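Local coordinates for protein cellulase (Bacillus sp. BG-CS10, PDB 5E09) that probably hydrolyses internal beta-1,4-glucosidic bonds of cellulose with a family 5 barrel domain that is followed by two accessory modules, one a family 46 carbohydrate-binding module, at residues M461-A466 with I510-H515; P435-T440 with E520-T525. One frame throughout, in Å; residues are numbered along the deposited sequence.

Interaction 1: residues M461-A466 with I510-H515; sequences MEAVYA and IHLTFH
Met-461 lies alongside the ring of Phe-514, both side chains pointing the same way from an antiparallel pair of neighbouring strands in the beta-sheet of the C-terminal carbohydrate-binding module. With CG anti to the backbone N (chi1 178°), the selenomethionine chain runs out over one ring face: Met-461 CG stands 4.1 Å from the Phe-514 ring centroid in a CH-pi contact, set toward the rim. The chain stays extended at CG, which sets Met-461 SE 3.6 Å from Phe-514 CE1 in an oblique Met-aromatic contact and beside the methyls of Leu-512; the bend at chi3 turns only the terminal CE. Ala-463 CB and Leu-512 CD2 (3.8 Å) continue this buried face, which ends where the Tyr-465 ring runs beside Ile-510 CG1; the hydroxyl of Tyr-465 is held by Arg-506 N. Two hydrogen-bonded pairs, Glu-462 with Thr-513 and Val-464 with His-511, join the backbones with two bonds each and turn their side chains to the other, partly exposed face. There Glu-462 reaches diagonally past Thr-513 to His-515. Its carboxylate is gripped at both oxygens, OE2 by Ser-478 and OE1 by the histidine, and the negative charge may favour a protonated imidazole. With an alanine here in place of the glutamate, His-515 NE2 would probably lose this acceptor and Ser-478 its carboxylate partner, and the imidazole would be freer to turn. The carboxylate and ring planes are 56° apart: Glu-462 OE1 sits at the ring edge, in its plane, and takes the N-H of His-515 NE2 on its anti side at 2.8 Å, 31° out of the carboxylate plane.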
loop_
_atom_site.group_PDB
_atom_site.type_symbol
_atom_site.label_atom_id
_atom_site.label_comp_id
_atom_site.label_asym_id
_atom_site.label_seq_id
_atom_site.Cartn_x
_atom_site.Cartn_y
_atom_site.Cartn_z
HETATM N N MSE A 461 -20.328 0.587 -5.104
HETATM C CA MSE A 461 -21.507 1.317 -5.578
HETATM C C MSE A 461 -21.522 1.424 -7.101
HETATM O O MSE A 461 -20.535 1.842 -7.711
HETATM C CB MSE A 461 -21.564 2.728 -4.963
HETATM C CG MSE A 461 -22.748 3.566 -5.452
HETATM SE SE MSE A 461 -22.712 5.484 -5.018
HETATM C CE MSE A 461 -21.446 6.110 -6.354
ATOM N N GLU A 462 -22.637 1.039 -7.710
ATOM C CA GLU A 462 -22.840 1.254 -9.136
ATOM C C GLU A 462 -23.638 2.526 -9.381
ATOM O O GLU A 462 -24.496 2.894 -8.583
ATOM C CB GLU A 462 -23.555 0.071 -9.779
ATOM C CG GLU A 462 -22.701 -1.159 -9.977
ATOM C CD GLU A 462 -23.456 -2.266 -10.694
ATOM O OE1 GLU A 462 -24.241 -2.982 -10.029
ATOM O OE2 GLU A 462 -23.270 -2.416 -11.922
ATOM N N ALA A 463 -23.350 3.189 -10.495
ATOM C CA ALA A 463 -24.087 4.374 -10.900
ATOM C C ALA A 463 -24.377 4.319 -12.391
ATOM O O ALA A 463 -23.455 4.337 -13.200
ATOM C CB ALA A 463 -23.307 5.626 -10.561
ATOM N N VAL A 464 -25.651 4.234 -12.761
ATOM C CA VAL A 464 -26.016 4.275 -14.180
ATOM C C VAL A 464 -27.119 5.291 -14.395
ATOM O O VAL A 464 -27.898 5.547 -13.497
ATOM C CB VAL A 464 -26.487 2.908 -14.712
ATOM C CG1 VAL A 464 -25.360 1.884 -14.651
ATOM C CG2 VAL A 464 -27.703 2.424 -13.939
ATOM N N TYR A 465 -27.188 5.881 -15.578
ATOM C CA TYR A 465 -28.289 6.791 -15.863
ATOM C C TYR A 465 -29.566 5.999 -16.074
ATOM O O TYR A 465 -29.522 4.778 -16.245
ATOM C CB TYR A 465 -27.990 7.655 -17.083
ATOM C CG TYR A 465 -26.911 8.673 -16.832
ATOM C CD1 TYR A 465 -27.114 9.727 -15.948
ATOM C CD2 TYR A 465 -25.686 8.579 -17.471
ATOM C CE1 TYR A 465 -26.123 10.659 -15.714
ATOM C CE2 TYR A 465 -24.695 9.504 -17.246
ATOM C CZ TYR A 465 -24.917 10.540 -16.373
ATOM O OH TYR A 465 -23.920 11.457 -16.158
ATOM N N ALA A 466 -30.697 6.698 -16.058
ATOM C CA ALA A 466 -32.001 6.060 -16.205
ATOM C C ALA A 466 -32.093 5.258 -17.502
ATOM O O ALA A 466 -32.868 4.307 -17.590
ATOM C CB ALA A 466 -33.111 7.102 -16.144
ATOM N N ILE A 510 -30.251 9.298 -11.817
ATOM C CA ILE A 510 -29.119 8.405 -11.647
ATOM C C ILE A 510 -29.517 7.269 -10.715
ATOM O O ILE A 510 -29.905 7.499 -9.579
ATOM C CB ILE A 510 -27.892 9.145 -11.083
ATOM C CG1 ILE A 510 -27.542 10.341 -11.970
ATOM C CG2 ILE A 510 -26.711 8.202 -10.960
ATOM C CD1 ILE A 510 -26.801 11.447 -11.249
ATOM N N HIS A 511 -29.454 6.045 -11.218
ATOM C CA HIS A 511 -29.717 4.866 -10.411
ATOM C C HIS A 511 -28.425 4.384 -9.764
ATOM O O HIS A 511 -27.470 4.014 -10.454
ATOM C CB HIS A 511 -30.346 3.757 -11.260
ATOM C CG HIS A 511 -31.722 4.082 -11.756
ATOM N ND1 HIS A 511 -31.975 5.116 -12.629
ATOM C CD2 HIS A 511 -32.922 3.514 -11.489
ATOM C CE1 HIS A 511 -33.270 5.170 -12.885
ATOM N NE2 HIS A 511 -33.867 4.207 -12.206
ATOM N N LEU A 512 -28.402 4.423 -8.437
ATOM C CA LEU A 512 -27.302 3.894 -7.646
ATOM C C LEU A 512 -27.660 2.514 -7.107
ATOM O O LEU A 512 -28.789 2.279 -6.649
ATOM C CB LEU A 512 -26.944 4.825 -6.477
ATOM C CG LEU A 512 -26.742 6.322 -6.729
ATOM C CD1 LEU A 512 -26.524 7.062 -5.414
ATOM C CD2 LEU A 512 -25.588 6.571 -7.686
ATOM N N THR A 513 -26.689 1.610 -7.162
ATOM C CA THR A 513 -26.836 0.287 -6.582
ATOM C C THR A 513 -25.725 0.058 -5.578
ATOM O O THR A 513 -24.576 -0.104 -5.968
ATOM C CB THR A 513 -26.772 -0.821 -7.651
ATOM O OG1 THR A 513 -27.720 -0.549 -8.687
ATOM C CG2 THR A 513 -27.058 -2.192 -7.030
ATOM N N PHE A 514 -26.051 0.046 -4.292
ATOM C CA PHE A 514 -25.036 -0.244 -3.282
ATOM C C PHE A 514 -24.887 -1.751 -3.042
ATOM O O PHE A 514 -25.864 -2.446 -2.734
ATOM C CB PHE A 514 -25.359 0.477 -1.976
ATOM C CG PHE A 514 -25.273 1.974 -2.079
ATOM C CD1 PHE A 514 -24.065 2.624 -1.881
ATOM C CD2 PHE A 514 -26.395 2.730 -2.389
ATOM C CE1 PHE A 514 -23.978 4.002 -1.976
ATOM C CE2 PHE A 514 -26.318 4.111 -2.490
ATOM C CZ PHE A 514 -25.103 4.748 -2.282
ATOM N N HIS A 515 -23.658 -2.236 -3.216
ATOM C CA HIS A 515 -23.296 -3.620 -2.930
ATOM C C HIS A 515 -22.666 -3.731 -1.544
ATOM O O HIS A 515 -21.626 -3.100 -1.263
ATOM C CB HIS A 515 -22.315 -4.167 -3.978
ATOM C CG HIS A 515 -22.851 -4.179 -5.379
ATOM N ND1 HIS A 515 -22.985 -5.338 -6.115
ATOM C CD2 HIS A 515 -23.264 -3.173 -6.187
ATOM C CE1 HIS A 515 -23.463 -5.046 -7.311
ATOM N NE2 HIS A 515 -23.643 -3.739 -7.380
#

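Interaction 2: residues P435-T440 with E520-T525; sequences PTLENT and EMVEYT
Tyr-524 OH donates a short hydrogen bond of 2.6 Å to the backbone oxygen Glu-438 O, approaching 20° out of the carbonyl plane. The acceptor meets the phenol at its edge, and Thr-440 CG2 packs crosswise against the same hydroxyl, 3.4 Å from Tyr-524 OH. Because Tyr-524 CG stands anti to the backbone N (chi1 -163°), the ring reaches across to the 435-440 segment, and the bond pins its far end. Nearer the ring's root, Leu-437 leans in obliquely, with Leu-437 CD1 3.8 Å from Tyr-524 CD1. Leu-437 CD1 is also 3.9 Å from Val-522 CG1, so the leucine bridges two residues that point to one side of their strand. On the other valine branch, Val-522 CG2 rests 3.8 Å from Pro-435 CG. At the edge, Pro-435 CD packs on the aliphatic part of Glu-520, whose carboxylate turns off to a salt bridge with Arg-351. The two backbones run nearly the same way, with Leu-437 CA 7.7 Å from Tyr-524 CA, and are joined by side chains. This is the packing of next-but-one strands in an antiparallel sheet: both run antiparallel to 532-536, and their inward side chains fill the gap between them in the all-beta C-terminal module.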
loop_
_atom_site.group_PDB
_atom_site.type_symbol
_atom_site.label_atom_id
_atom_site.label_comp_id
_atom_site.label_asym_id
_atom_site.label_seq_id
_atom_site.Cartn_x
_atom_site.Cartn_y
_atom_site.Cartn_z
ATOM N N PRO A 435 -29.950 -3.642 5.076
ATOM C CA PRO A 435 -29.649 -2.206 5.172
ATOM C C PRO A 435 -30.723 -1.338 4.502
ATOM O O PRO A 435 -31.358 -1.759 3.537
ATOM C CB PRO A 435 -28.293 -2.073 4.457
ATOM C CG PRO A 435 -28.187 -3.265 3.582
ATOM C CD PRO A 435 -28.947 -4.370 4.276
ATOM N N THR A 436 -30.904 -0.128 5.018
ATOM C CA THR A 436 -31.995 0.751 4.611
ATOM C C THR A 436 -31.510 2.181 4.371
ATOM O O THR A 436 -30.716 2.715 5.147
ATOM C CB THR A 436 -33.120 0.759 5.685
ATOM O OG1 THR A 436 -33.643 -0.564 5.831
ATOM C CG2 THR A 436 -34.254 1.702 5.311
ATOM N N LEU A 437 -31.990 2.795 3.292
ATOM C CA LEU A 437 -31.672 4.186 3.000
ATOM C C LEU A 437 -32.921 5.056 3.063
ATOM O O LEU A 437 -34.039 4.553 2.987
ATOM C CB LEU A 437 -31.020 4.303 1.626
ATOM C CG LEU A 437 -29.797 3.415 1.431
ATOM C CD1 LEU A 437 -29.359 3.444 -0.020
ATOM C CD2 LEU A 437 -28.676 3.855 2.357
ATOM N N GLU A 438 -32.723 6.364 3.192
ATOM C CA GLU A 438 -33.832 7.303 3.299
ATOM C C GLU A 438 -33.816 8.381 2.218
ATOM O O GLU A 438 -32.778 8.669 1.622
ATOM C CB GLU A 438 -33.818 7.969 4.675
ATOM C CG GLU A 438 -34.003 6.997 5.824
ATOM C CD GLU A 438 -34.007 7.687 7.172
ATOM O OE1 GLU A 438 -33.937 8.934 7.199
ATOM O OE2 GLU A 438 -34.077 6.985 8.202
ATOM N N ASN A 439 -34.979 8.977 1.974
ATOM C CA ASN A 439 -35.070 10.148 1.107
ATOM C C ASN A 439 -34.250 11.300 1.664
ATOM O O ASN A 439 -34.088 11.430 2.883
ATOM C CB ASN A 439 -36.523 10.594 0.942
ATOM C CG ASN A 439 -37.399 9.510 0.365
ATOM O OD1 ASN A 439 -36.924 8.635 -0.352
ATOM N ND2 ASN A 439 -38.688 9.559 0.675
ATOM N N THR A 440 -33.730 12.138 0.778
ATOM C CA THR A 440 -32.989 13.301 1.240
ATOM C C THR A 440 -32.971 14.367 0.160
ATOM O O THR A 440 -33.301 14.103 -0.991
ATOM C CB THR A 440 -31.540 12.938 1.647
ATOM O OG1 THR A 440 -30.895 14.080 2.227
ATOM C CG2 THR A 440 -30.747 12.479 0.442
ATOM N N GLU A 520 -26.244 -8.341 0.185
ATOM C CA GLU A 520 -27.382 -7.455 -0.053
ATOM C C GLU A 520 -27.059 -6.372 -1.070
ATOM O O GLU A 520 -25.927 -5.900 -1.165
ATOM C CB GLU A 520 -27.851 -6.801 1.252
ATOM C CG GLU A 520 -28.629 -7.725 2.166
ATOM C CD GLU A 520 -29.963 -8.143 1.578
ATOM O OE1 GLU A 520 -30.576 -7.341 0.839
ATOM O OE2 GLU A 520 -30.398 -9.280 1.854
HETATM N N MSE A 521 -28.063 -5.987 -1.839
HETATM C CA MSE A 521 -27.925 -4.868 -2.751
HETATM C C MSE A 521 -29.082 -3.916 -2.531
HETATM O O MSE A 521 -30.230 -4.340 -2.476
HETATM C CB MSE A 521 -27.886 -5.338 -4.202
HETATM C CG MSE A 521 -26.789 -6.340 -4.489
HETATM SE SE MSE A 521 -26.672 -6.705 -6.388
HETATM C CE MSE A 521 -25.570 -8.316 -6.323
ATOM N N VAL A 522 -28.785 -2.630 -2.395
ATOM C CA VAL A 522 -29.847 -1.659 -2.162
ATOM C C VAL A 522 -29.880 -0.620 -3.283
ATOM O O VAL A 522 -28.851 -0.042 -3.643
ATOM C CB VAL A 522 -29.683 -0.967 -0.797
ATOM C CG1 VAL A 522 -30.876 -0.069 -0.507
ATOM C CG2 VAL A 522 -29.527 -2.008 0.293
ATOM N N GLU A 523 -31.066 -0.407 -3.844
ATOM C CA GLU A 523 -31.244 0.529 -4.941
ATOM C C GLU A 523 -31.607 1.896 -4.395
ATOM O O GLU A 523 -32.268 2.002 -3.361
ATOM C CB GLU A 523 -32.324 0.037 -5.904
ATOM C CG GLU A 523 -32.018 -1.307 -6.556
ATOM C CD GLU A 523 -31.016 -1.196 -7.693
ATOM O OE1 GLU A 523 -30.920 -0.107 -8.301
ATOM O OE2 GLU A 523 -30.326 -2.198 -7.988
ATOM N N TYR A 524 -31.164 2.940 -5.091
ATOM C CA TYR A 524 -31.429 4.313 -4.679
ATOM C C TYR A 524 -31.432 5.220 -5.904
ATOM O O TYR A 524 -30.700 4.972 -6.853
ATOM C CB TYR A 524 -30.378 4.775 -3.671
ATOM C CG TYR A 524 -30.757 6.003 -2.874
ATOM C CD1 TYR A 524 -31.594 5.908 -1.767
ATOM C CD2 TYR A 524 -30.265 7.255 -3.218
ATOM C CE1 TYR A 524 -31.932 7.025 -1.032
ATOM C CE2 TYR A 524 -30.598 8.379 -2.486
ATOM C CZ TYR A 524 -31.431 8.260 -1.398
ATOM O OH TYR A 524 -31.758 9.377 -0.668
ATOM N N THR A 525 -32.240 6.272 -5.897
ATOM C CA THR A 525 -32.337 7.105 -7.092
ATOM C C THR A 525 -32.022 8.567 -6.802
ATOM O O THR A 525 -32.541 9.143 -5.856
ATOM C CB THR A 525 -33.743 6.999 -7.736
ATOM O OG1 THR A 525 -34.030 5.626 -8.026
ATOM C CG2 THR A 525 -33.810 7.803 -9.032
#

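From the N terminus, the chain leaves the catalytic barrel and the middle module, then enters the last module at 435-440, the first half of interaction 2. It next passes through 461-466 and returns at 510-515, where interaction 1 closes a loop of 43 residues. A few residues later 520-525 completes interaction 2, so interaction 1 is nested within the larger loop. The contacts meet where strands 509-516 and 521-529 lie side by side: probable backbone hydrogen bonds join Leu-512 N to Tyr-524 O and Phe-514 N to Val-522 O. Interaction 1 thus joins neighbours within the sheet, whereas interaction 2 links strand 521-529 to the module's first strand, 436-443, the two flanking 532-536 in the strand order.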